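Local coordinates for putative transcriptional regulator (Methanosarcina mazei, PDB 3R0A), which is of unproven function but probably binds DNA as a transcriptional regulator through a winged helix-turn-helix domain, at residues F35-T45 with Y84-S92; L22-M32 with S62-I71. All coordinates share one frame; numbering follows the deposited sequence.

Both contacts belong to one winged helix-turn-helix domain and share helix 26-37: interaction 2 uses its first turns, interaction 1 its last turn and the loop that follows. Their centres lie about 12 Å apart. Along the chain the segments alternate, 22-32, 35-45, 62-71, 84-92, so the two contacts interlock. Interaction 2 sets helix 26-37 against helix 56-68 in the middle of the chain; interaction 1 lays the loop after helix 26-37 along strand 84-90, the second strand of the wing. They meet where the ring of Tyr-88 packs on Val-63 and Ile-90 on Ile-71, which ties the wing to the helical core of this probable DNA-binding domain.

Interaction 1: F35-T45 with Y84-S92; sequences FLNEPDRWIDT and YVYIYKIYS
Val-85 touches the loop through CG2, which rests against CB of Asp-44, while the carboxylate of Asp-44 caps the next helix at Ala-47. The carbonyl of Tyr-86 reaches the backbone N of Thr-45 through a water. Ile-87 lays CG1 and CD1 beside Trp-42, with its CG2 turned to Asp-44 CB at 3.8 Å. At Tyr-88 the two backbones pair: Tyr-88 N donates to Ile-43 O (2.9 Å) and Ile-43 N to Tyr-88 O (3.2 Å). This single antiparallel bridge adds the loop to the two-stranded wing of the winged helix fold, beside strand 84-90 and across it from strand 72-78. The Phe-35 ring turns an edge to the Tyr-88 carbonyl, CE2 lying 3.2 Å from Tyr-88 O, and its CZ packs on Tyr-88 CB. Lys-89 sets its CB over the centre of the six-membered ring of Trp-42, 3.5 Å from the centroid and 8° off the normal, a CH-pi contact; the rest of its chain bends past the carbonyls of Arg-41 and Pro-39. Ile-90, with CG1 anti to its N (chi1 -164°), packs CD1 against both Phe-35 CB (3.5 Å) and Leu-36 CG (3.6 Å). Its N donates to a water within reach of the carbonyls of Arg-41 and Glu-38.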
loop_
_atom_site.group_PDB
_atom_site.type_symbol
_atom_site.label_atom_id
_atom_site.label_comp_id
_atom_site.label_asym_id
_atom_site.label_seq_id
_atom_site.Cartn_x
_atom_site.Cartn_y
_atom_site.Cartn_z
ATOM N N PHE B 35 -1.460 -15.276 -22.665
ATOM C CA PHE B 35 -2.851 -15.680 -22.581
ATOM C C PHE B 35 -3.724 -14.446 -22.769
ATOM O O PHE B 35 -4.705 -14.478 -23.518
ATOM C CB PHE B 35 -3.152 -16.323 -21.228
ATOM C CG PHE B 35 -2.860 -17.793 -21.161
ATOM C CD1 PHE B 35 -1.706 -18.258 -20.550
ATOM C CD2 PHE B 35 -3.748 -18.727 -21.693
ATOM C CE1 PHE B 35 -1.450 -19.646 -20.466
ATOM C CE2 PHE B 35 -3.496 -20.102 -21.609
ATOM C CZ PHE B 35 -2.346 -20.560 -21.006
ATOM N N LEU B 36 -3.340 -13.364 -22.078
ATOM C CA LEU B 36 -4.055 -12.088 -22.138
ATOM C C LEU B 36 -4.121 -11.489 -23.549
ATOM O O LEU B 36 -5.123 -10.896 -23.930
ATOM C CB LEU B 36 -3.440 -11.082 -21.150
ATOM C CG LEU B 36 -3.831 -11.279 -19.669
ATOM C CD1 LEU B 36 -3.111 -10.294 -18.782
ATOM C CD2 LEU B 36 -5.328 -11.171 -19.452
ATOM N N ASN B 37 -3.039 -11.660 -24.300
ATOM C CA ASN B 37 -2.917 -11.191 -25.667
ATOM C C ASN B 37 -3.827 -11.956 -26.651
ATOM O O ASN B 37 -4.168 -11.427 -27.706
ATOM C CB ASN B 37 -1.443 -11.280 -26.082
ATOM C CG ASN B 37 -1.184 -10.714 -27.450
ATOM O OD1 ASN B 37 -1.412 -9.530 -27.702
ATOM N ND2 ASN B 37 -0.703 -11.563 -28.354
ATOM N N GLU B 38 -4.203 -13.196 -26.299
ATOM C CA GLU B 38 -5.255 -13.958 -27.000
ATOM C C GLU B 38 -6.318 -14.502 -26.019
ATOM O O GLU B 38 -6.330 -15.688 -25.699
ATOM C CB GLU B 38 -4.657 -15.097 -27.845
ATOM C CG GLU B 38 -3.771 -14.645 -29.009
ATOM C CD GLU B 38 -3.060 -15.809 -29.674
ATOM O OE1 GLU B 38 -3.690 -16.856 -29.924
ATOM O OE2 GLU B 38 -1.857 -15.687 -29.954
ATOM N N PRO B 39 -7.224 -13.629 -25.541
ATOM C CA PRO B 39 -8.130 -13.968 -24.438
ATOM C C PRO B 39 -9.005 -15.207 -24.666
ATOM O O PRO B 39 -9.323 -15.917 -23.700
ATOM C CB PRO B 39 -9.013 -12.723 -24.322
ATOM C CG PRO B 39 -8.901 -12.065 -25.671
ATOM C CD PRO B 39 -7.492 -12.282 -26.074
ATOM N N ASP B 40 -9.380 -15.463 -25.923
ATOM C CA ASP B 40 -10.419 -16.454 -26.242
ATOM C C ASP B 40 -9.863 -17.838 -26.538
ATOM O O ASP B 40 -10.618 -18.812 -26.614
ATOM C CB ASP B 40 -11.238 -15.999 -27.452
ATOM C CG ASP B 40 -12.016 -14.725 -27.192
ATOM O OD1 ASP B 40 -12.482 -14.520 -26.039
ATOM O OD2 ASP B 40 -12.162 -13.930 -28.158
ATOM N N ARG B 41 -8.549 -17.916 -26.708
ATOM C CA ARG B 41 -7.897 -19.146 -27.124
ATOM C C ARG B 41 -7.772 -20.157 -25.999
ATOM O O ARG B 41 -7.627 -19.804 -24.831
ATOM C CB ARG B 41 -6.515 -18.863 -27.708
ATOM C CG ARG B 41 -6.137 -19.791 -28.868
ATOM C CD ARG B 41 -6.482 -19.200 -30.259
ATOM N NE ARG B 41 -6.708 -20.252 -31.267
ATOM C CZ ARG B 41 -7.861 -20.463 -31.913
ATOM N NH1 ARG B 41 -8.918 -19.690 -31.685
ATOM N NH2 ARG B 41 -7.960 -21.440 -32.799
ATOM N N TRP B 42 -7.854 -21.422 -26.383
ATOM C CA TRP B 42 -7.420 -22.516 -25.550
ATOM C C TRP B 42 -6.082 -22.979 -26.121
ATOM O O TRP B 42 -5.980 -23.404 -27.297
ATOM C CB TRP B 42 -8.437 -23.638 -25.588
ATOM C CG TRP B 42 -9.698 -23.369 -24.819
ATOM C CD1 TRP B 42 -10.863 -22.848 -25.311
ATOM C CD2 TRP B 42 -9.944 -23.670 -23.435
ATOM N NE1 TRP B 42 -11.811 -22.791 -24.315
ATOM C CE2 TRP B 42 -11.275 -23.290 -23.155
ATOM C CE3 TRP B 42 -9.164 -24.213 -22.401
ATOM C CZ2 TRP B 42 -11.850 -23.440 -21.883
ATOM C CZ3 TRP B 42 -9.732 -24.349 -21.122
ATOM C CH2 TRP B 42 -11.061 -23.974 -20.882
ATOM N N ILE B 43 -5.050 -22.869 -25.294
ATOM C CA ILE B 43 -3.685 -23.155 -25.717
ATOM C C ILE B 43 -3.122 -24.222 -24.789
ATOM O O ILE B 43 -3.571 -24.371 -23.640
ATOM C CB ILE B 43 -2.804 -21.856 -25.722
ATOM C CG1 ILE B 43 -3.555 -20.694 -26.405
ATOM C CG2 ILE B 43 -1.439 -22.094 -26.392
ATOM C CD1 ILE B 43 -3.078 -19.287 -26.007
ATOM N N ASP B 44 -2.179 -24.997 -25.306
ATOM C CA ASP B 44 -1.458 -25.951 -24.480
ATOM C C ASP B 44 -0.014 -25.512 -24.313
ATOM O O ASP B 44 0.459 -24.590 -24.983
ATOM C CB ASP B 44 -1.554 -27.375 -25.037
ATOM C CG ASP B 44 -1.189 -27.456 -26.500
ATOM O OD1 ASP B 44 -0.070 -27.031 -26.867
ATOM O OD2 ASP B 44 -2.027 -27.948 -27.284
ATOM N N THR B 45 0.673 -26.179 -23.400
ATOM C CA THR B 45 2.037 -25.820 -23.040
ATOM C C THR B 45 3.055 -26.120 -24.143
ATOM O O THR B 45 4.062 -25.409 -24.262
ATOM C CB THR B 45 2.447 -26.506 -21.752
ATOM O OG1 THR B 45 2.243 -27.918 -21.889
ATOM C CG2 THR B 45 1.596 -25.978 -20.613
ATOM N N TYR B 84 -4.539 -37.624 -22.718
ATOM C CA TYR B 84 -5.031 -36.254 -22.799
ATOM C C TYR B 84 -3.887 -35.259 -22.681
ATOM O O TYR B 84 -2.789 -35.579 -22.193
ATOM C CB TYR B 84 -6.137 -35.959 -21.745
ATOM C CG TYR B 84 -5.631 -35.982 -20.311
ATOM C CD1 TYR B 84 -5.079 -34.839 -19.711
ATOM C CD2 TYR B 84 -5.667 -37.167 -19.567
ATOM C CE1 TYR B 84 -4.602 -34.885 -18.397
ATOM C CE2 TYR B 84 -5.200 -37.218 -18.271
ATOM C CZ TYR B 84 -4.675 -36.089 -17.685
ATOM O OH TYR B 84 -4.221 -36.198 -16.380
ATOM N N VAL B 85 -4.169 -34.049 -23.140
ATOM C CA VAL B 85 -3.282 -32.903 -23.008
ATOM C C VAL B 85 -4.121 -31.757 -22.388
ATOM O O VAL B 85 -5.192 -31.402 -22.906
ATOM C CB VAL B 85 -2.689 -32.549 -24.396
ATOM C CG1 VAL B 85 -3.793 -32.414 -25.411
ATOM C CG2 VAL B 85 -1.819 -31.304 -24.362
ATOM N N TYR B 86 -3.662 -31.222 -21.252
ATOM C CA TYR B 86 -4.357 -30.128 -20.575
ATOM C C TYR B 86 -4.322 -28.935 -21.478
ATOM O O TYR B 86 -3.309 -28.650 -22.093
ATOM C CB TYR B 86 -3.687 -29.749 -19.271
ATOM C CG TYR B 86 -3.875 -30.711 -18.127
ATOM C CD1 TYR B 86 -5.158 -31.062 -17.664
ATOM C CD2 TYR B 86 -2.766 -31.249 -17.475
ATOM C CE1 TYR B 86 -5.315 -31.927 -16.609
ATOM C CE2 TYR B 86 -2.918 -32.117 -16.409
ATOM C CZ TYR B 86 -4.178 -32.453 -15.984
ATOM O OH TYR B 86 -4.294 -33.336 -14.911
ATOM N N ILE B 87 -5.439 -28.254 -21.600
ATOM C CA ILE B 87 -5.441 -26.940 -22.275
ATOM C C ILE B 87 -5.980 -25.847 -21.345
ATOM O O ILE B 87 -6.833 -26.128 -20.510
ATOM C CB ILE B 87 -6.218 -26.949 -23.610
ATOM C CG1 ILE B 87 -7.571 -27.648 -23.441
ATOM C CG2 ILE B 87 -5.336 -27.543 -24.739
ATOM C CD1 ILE B 87 -8.537 -27.457 -24.655
ATOM N N TYR B 88 -5.496 -24.616 -21.519
ATOM C CA TYR B 88 -5.796 -23.513 -20.588
ATOM C C TYR B 88 -6.393 -22.303 -21.259
ATOM O O TYR B 88 -6.026 -21.962 -22.380
ATOM C CB TYR B 88 -4.528 -23.094 -19.839
ATOM C CG TYR B 88 -3.843 -24.251 -19.169
ATOM C CD1 TYR B 88 -4.101 -24.543 -17.830
ATOM C CD2 TYR B 88 -2.945 -25.075 -19.877
ATOM C CE1 TYR B 88 -3.477 -25.595 -17.203
ATOM C CE2 TYR B 88 -2.335 -26.153 -19.257
ATOM C CZ TYR B 88 -2.609 -26.399 -17.917
ATOM O OH TYR B 88 -2.019 -27.438 -17.252
ATOM N N LYS B 89 -7.333 -21.661 -20.580
ATOM C CA LYS B 89 -7.890 -20.385 -21.079
ATOM C C LYS B 89 -7.898 -19.341 -19.950
ATOM O O LYS B 89 -8.326 -19.610 -18.835
ATOM C CB LYS B 89 -9.276 -20.575 -21.734
ATOM C CG LYS B 89 -9.815 -19.369 -22.522
ATOM C CD LYS B 89 -11.006 -18.678 -21.835
ATOM C CE LYS B 89 -12.348 -19.270 -22.263
ATOM N NZ LYS B 89 -12.961 -18.422 -23.328
ATOM N N ILE B 90 -7.369 -18.160 -20.242
ATOM C CA ILE B 90 -7.278 -17.123 -19.209
ATOM C C ILE B 90 -8.689 -16.687 -18.806
ATOM O O ILE B 90 -9.540 -16.526 -19.663
ATOM C CB ILE B 90 -6.364 -15.943 -19.644
ATOM C CG1 ILE B 90 -5.976 -15.093 -18.425
ATOM C CG2 ILE B 90 -6.976 -15.124 -20.847
ATOM C CD1 ILE B 90 -4.565 -14.597 -18.470
ATOM N N TYR B 91 -8.953 -16.578 -17.505
ATOM C CA TYR B 91 -10.212 -15.996 -17.041
ATOM C C TYR B 91 -10.375 -14.522 -17.448
ATOM O O TYR B 91 -9.424 -13.879 -17.875
ATOM C CB TYR B 91 -10.327 -16.119 -15.530
ATOM C CG TYR B 91 -10.706 -17.496 -15.027
ATOM C CD1 TYR B 91 -11.874 -18.129 -15.453
ATOM C CD2 TYR B 91 -9.902 -18.151 -14.096
ATOM C CE1 TYR B 91 -12.212 -19.384 -14.963
ATOM C CE2 TYR B 91 -10.226 -19.397 -13.604
ATOM C CZ TYR B 91 -11.378 -20.011 -14.036
ATOM O OH TYR B 91 -11.688 -21.260 -13.540
ATOM N N SER B 92 -11.598 -14.003 -17.337
ATOM C CA SER B 92 -11.899 -12.593 -17.657
ATOM C C SER B 92 -10.989 -11.608 -16.914
ATOM O O SER B 92 -10.468 -11.903 -15.826
ATOM C CB SER B 92 -13.343 -12.277 -17.297
ATOM O OG SER B 92 -13.540 -12.495 -15.906
HETATM O O HOH W 1 -6.538 -17.596 -23.123
HETATM O O HOH W 2 -10.461 -14.642 -21.648
HETATM O O HOH W 3 -0.293 -28.723 -22.054
#

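Interaction 2: L22-M32 with S62-I71; sequences LNLTKADLNVM and SVKKLHEKEI
Leu-22 receives the chain of Lys-69 against its backbone: CE of Lys-69 comes within 3.1 Å of Leu-22 O, and the leucine's CD2 meets Ile-71 CD1. This is the packing of two helices in the helix-turn-helix core of the winged domain; the short segments 26-32 and 62-68 cross at -71°, with their axes 9.6 Å apart at closest approach. Asn-23, at positive phi, closes helix 14-22 with a Schellman motif, and its carbonyl takes a bond from Lys-65 NZ at 3.0 Å, in the carbonyl plane. Leu-24 turns CD2 to Leu-66 CD2, the two side chains crossing at about a right angle. Thr-25 and Asp-28 form a capping box at the start of helix 26-37: Asp-28 N donates to Thr-25 OG1, and Thr-25 N donates to Asp-28 OD2 from above the carboxylate plane. That same oxygen is the salt-bridge partner of Lys-65, whose NZ sits on its syn side at 2.6 Å. Lys-65 gets there on a chain that leaves its backbone N anti (chi1 -169°) and bends at chi3 (-82°). Two donors thus hold OD2, which probably favours the ionised carboxylate. OD1 lies 2.9 Å from Ser-62 OG, whose single proton has the carbonyl of Thr-58 as a rival acceptor, and OD1 accepts a bond from a water. Past Asp-28 the contact turns apolar. Val-31 packs against CB of Ser-62, with CG1 turned to Val-63 CG2 at 4.1 Å and to Leu-66 CD1. The selenomethionine Met-32 runs its chain toward Ile-71, and its CB packs 4.0 Å from Leu-66 CD1.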
loop_
_atom_site.group_PDB
_atom_site.type_symbol
_atom_site.label_atom_id
_atom_site.label_comp_id
_atom_site.label_asym_id
_atom_site.label_seq_id
_atom_site.Cartn_x
_atom_site.Cartn_y
_atom_site.Cartn_z
ATOM N N LEU B 22 1.044 -11.645 -7.231
ATOM C CA LEU B 22 0.709 -12.938 -7.751
ATOM C C LEU B 22 1.952 -13.821 -7.695
ATOM O O LEU B 22 1.926 -14.978 -8.129
ATOM C CB LEU B 22 0.178 -12.779 -9.191
ATOM C CG LEU B 22 -1.173 -12.069 -9.374
ATOM C CD1 LEU B 22 -1.551 -12.005 -10.834
ATOM C CD2 LEU B 22 -2.265 -12.775 -8.600
ATOM N N ASN B 23 3.032 -13.256 -7.162
ATOM C CA ASN B 23 4.304 -13.952 -7.008
ATOM C C ASN B 23 4.796 -14.557 -8.309
ATOM O O ASN B 23 5.077 -15.751 -8.381
ATOM C CB ASN B 23 4.219 -15.029 -5.919
ATOM C CG ASN B 23 5.580 -15.526 -5.516
ATOM O OD1 ASN B 23 6.575 -14.755 -5.511
ATOM N ND2 ASN B 23 5.663 -16.823 -5.217
ATOM N N LEU B 24 4.913 -13.706 -9.330
ATOM C CA LEU B 24 5.278 -14.118 -10.681
ATOM C C LEU B 24 6.737 -13.800 -11.004
ATOM O O LEU B 24 7.214 -12.705 -10.737
ATOM C CB LEU B 24 4.374 -13.387 -11.704
ATOM C CG LEU B 24 2.855 -13.463 -11.536
ATOM C CD1 LEU B 24 2.060 -12.789 -12.642
ATOM C CD2 LEU B 24 2.402 -14.891 -11.476
ATOM N N THR B 25 7.442 -14.730 -11.630
ATOM C CA THR B 25 8.697 -14.332 -12.303
ATOM C C THR B 25 8.410 -13.554 -13.577
ATOM O O THR B 25 7.270 -13.459 -14.013
ATOM C CB THR B 25 9.528 -15.528 -12.718
ATOM O OG1 THR B 25 8.748 -16.311 -13.619
ATOM C CG2 THR B 25 9.898 -16.356 -11.506
ATOM N N LYS B 26 9.470 -13.001 -14.162
ATOM C CA LYS B 26 9.452 -12.363 -15.484
ATOM C C LYS B 26 8.727 -13.249 -16.501
ATOM O O LYS B 26 7.839 -12.797 -17.237
ATOM C CB LYS B 26 10.920 -12.116 -15.917
ATOM C CG LYS B 26 11.141 -11.197 -17.151
ATOM C CD LYS B 26 11.132 -9.679 -16.835
ATOM C CE LYS B 26 12.434 -9.178 -16.185
ATOM N NZ LYS B 26 12.363 -7.695 -15.955
ATOM N N ALA B 27 9.100 -14.525 -16.488
ATOM C CA ALA B 27 8.588 -15.530 -17.393
ATOM C C ALA B 27 7.112 -15.839 -17.153
ATOM O O ALA B 27 6.346 -15.840 -18.116
ATOM C CB ALA B 27 9.440 -16.793 -17.285
ATOM N N ASP B 28 6.712 -16.073 -15.883
ATOM C CA ASP B 28 5.302 -16.315 -15.526
ATOM C C ASP B 28 4.435 -15.198 -16.021
ATOM O O ASP B 28 3.291 -15.408 -16.436
ATOM C CB ASP B 28 5.064 -16.347 -14.005
ATOM C CG ASP B 28 5.742 -17.488 -13.307
ATOM O OD1 ASP B 28 6.024 -18.534 -13.948
ATOM O OD2 ASP B 28 5.980 -17.326 -12.081
ATOM N N LEU B 29 4.957 -13.989 -15.908
ATOM C CA LEU B 29 4.189 -12.821 -16.263
ATOM C C LEU B 29 4.010 -12.781 -17.779
ATOM O O LEU B 29 2.897 -12.581 -18.281
ATOM C CB LEU B 29 4.878 -11.554 -15.738
ATOM C CG LEU B 29 4.294 -10.272 -16.329
ATOM C CD1 LEU B 29 2.930 -9.938 -15.690
ATOM C CD2 LEU B 29 5.292 -9.134 -16.217
ATOM N N ASN B 30 5.125 -12.978 -18.491
ATOM C CA ASN B 30 5.110 -13.121 -19.952
ATOM C C ASN B 30 4.230 -14.263 -20.459
ATOM O O ASN B 30 3.638 -14.165 -21.522
ATOM C CB ASN B 30 6.524 -13.265 -20.495
ATOM C CG ASN B 30 7.208 -11.918 -20.689
ATOM O OD1 ASN B 30 8.425 -11.848 -20.846
ATOM N ND2 ASN B 30 6.426 -10.844 -20.687
ATOM N N VAL B 31 4.129 -15.343 -19.689
ATOM C CA VAL B 31 3.143 -16.380 -20.002
ATOM C C VAL B 31 1.735 -15.856 -19.745
ATOM O O VAL B 31 0.872 -16.018 -20.586
ATOM C CB VAL B 31 3.417 -17.706 -19.273
ATOM C CG1 VAL B 31 2.168 -18.561 -19.195
ATOM C CG2 VAL B 31 4.595 -18.454 -19.927
HETATM N N MSE B 32 1.499 -15.222 -18.601
HETATM C CA MSE B 32 0.183 -14.632 -18.365
HETATM C C MSE B 32 -0.183 -13.646 -19.483
HETATM O O MSE B 32 -1.340 -13.643 -19.926
HETATM C CB MSE B 32 0.127 -13.906 -17.027
HETATM C CG MSE B 32 -1.260 -13.378 -16.632
HETATM SE SE MSE B 32 -1.055 -12.609 -14.863
HETATM C CE MSE B 32 -2.742 -12.995 -14.123
ATOM N N SER B 62 4.941 -22.158 -15.091
ATOM C CA SER B 62 4.182 -20.906 -15.006
ATOM C C SER B 62 2.716 -21.232 -15.014
ATOM O O SER B 62 1.936 -20.686 -14.235
ATOM C CB SER B 62 4.483 -19.997 -16.200
ATOM O OG SER B 62 5.876 -19.926 -16.474
ATOM N N VAL B 63 2.372 -22.171 -15.895
ATOM C CA VAL B 63 1.006 -22.488 -16.219
ATOM C C VAL B 63 0.383 -23.222 -15.065
ATOM O O VAL B 63 -0.799 -23.039 -14.787
ATOM C CB VAL B 63 0.934 -23.244 -17.558
ATOM C CG1 VAL B 63 0.021 -24.427 -17.504
ATOM C CG2 VAL B 63 0.511 -22.297 -18.663
ATOM N N LYS B 64 1.190 -24.012 -14.361
ATOM C CA LYS B 64 0.712 -24.722 -13.194
ATOM C C LYS B 64 0.398 -23.764 -12.058
ATOM O O LYS B 64 -0.636 -23.889 -11.407
ATOM C CB LYS B 64 1.740 -25.752 -12.744
ATOM C CG LYS B 64 1.429 -26.402 -11.404
ATOM C CD LYS B 64 2.101 -27.773 -11.276
ATOM C CE LYS B 64 2.493 -28.086 -9.829
ATOM N NZ LYS B 64 3.852 -27.552 -9.554
ATOM N N LYS B 65 1.312 -22.834 -11.812
ATOM C CA LYS B 65 1.166 -21.823 -10.797
ATOM C C LYS B 65 -0.085 -20.954 -11.023
ATOM O O LYS B 65 -0.810 -20.662 -10.094
ATOM C CB LYS B 65 2.408 -20.930 -10.792
ATOM C CG LYS B 65 2.500 -19.984 -9.579
ATOM C CD LYS B 65 3.569 -18.903 -9.761
ATOM C CE LYS B 65 4.974 -19.396 -9.424
ATOM N NZ LYS B 65 5.945 -18.275 -9.663
ATOM N N LEU B 66 -0.323 -20.568 -12.272
ATOM C CA LEU B 66 -1.395 -19.656 -12.630
ATOM C C LEU B 66 -2.715 -20.340 -12.419
ATOM O O LEU B 66 -3.604 -19.805 -11.760
ATOM C CB LEU B 66 -1.247 -19.220 -14.081
ATOM C CG LEU B 66 -0.101 -18.251 -14.345
ATOM C CD1 LEU B 66 -0.148 -17.715 -15.770
ATOM C CD2 LEU B 66 -0.165 -17.108 -13.315
ATOM N N HIS B 67 -2.808 -21.554 -12.944
ATOM C CA HIS B 67 -3.909 -22.441 -12.631
ATOM C C HIS B 67 -4.141 -22.571 -11.111
ATOM O O HIS B 67 -5.297 -22.471 -10.669
ATOM C CB HIS B 67 -3.742 -23.830 -13.293
ATOM C CG HIS B 67 -4.794 -24.806 -12.873
ATOM N ND1 HIS B 67 -6.103 -24.716 -13.299
ATOM C CD2 HIS B 67 -4.749 -25.849 -12.012
ATOM C CE1 HIS B 67 -6.819 -25.667 -12.724
ATOM N NE2 HIS B 67 -6.017 -26.379 -11.949
ATOM N N GLU B 68 -3.081 -22.792 -10.322
ATOM C CA GLU B 68 -3.223 -22.891 -8.846
ATOM C C GLU B 68 -3.683 -21.569 -8.236
ATOM O O GLU B 68 -4.341 -21.558 -7.190
ATOM C CB GLU B 68 -1.926 -23.365 -8.159
ATOM C CG GLU B 68 -1.666 -24.886 -8.290
ATOM C CD GLU B 68 -0.261 -25.345 -7.816
ATOM O OE1 GLU B 68 0.767 -24.686 -8.123
ATOM O OE2 GLU B 68 -0.188 -26.400 -7.141
ATOM N N LYS B 69 -3.337 -20.454 -8.886
ATOM C CA LYS B 69 -3.689 -19.134 -8.391
ATOM C C LYS B 69 -5.007 -18.630 -8.959
ATOM O O LYS B 69 -5.397 -17.497 -8.692
ATOM C CB LYS B 69 -2.563 -18.143 -8.668
ATOM C CG LYS B 69 -1.368 -18.375 -7.756
ATOM C CD LYS B 69 -0.360 -17.283 -7.836
ATOM C CE LYS B 69 0.853 -17.602 -6.964
ATOM N NZ LYS B 69 0.625 -17.188 -5.533
ATOM N N GLU B 70 -5.682 -19.488 -9.732
ATOM C CA GLU B 70 -7.001 -19.215 -10.336
ATOM C C GLU B 70 -6.986 -18.128 -11.400
ATOM O O GLU B 70 -8.005 -17.488 -11.668
ATOM C CB GLU B 70 -8.092 -18.925 -9.301
ATOM C CG GLU B 70 -7.898 -19.599 -7.944
ATOM C CD GLU B 70 -8.615 -20.919 -7.768
ATOM O OE1 GLU B 70 -9.090 -21.502 -8.775
ATOM O OE2 GLU B 70 -8.687 -21.377 -6.590
ATOM N N ILE B 71 -5.829 -17.921 -12.013
ATOM C CA ILE B 71 -5.729 -16.989 -13.145
ATOM C C ILE B 71 -6.140 -17.692 -14.461
ATOM O O ILE B 71 -6.499 -17.034 -15.449
ATOM C CB ILE B 71 -4.294 -16.485 -13.329
ATOM C CG1 ILE B 71 -3.775 -15.763 -12.072
ATOM C CG2 ILE B 71 -4.162 -15.692 -14.663
ATOM C CD1 ILE B 71 -4.772 -14.824 -11.338
HETATM O O HOH W 4 3.551 -18.606 -5.330
HETATM O O HOH W 5 6.733 -20.194 -12.088
#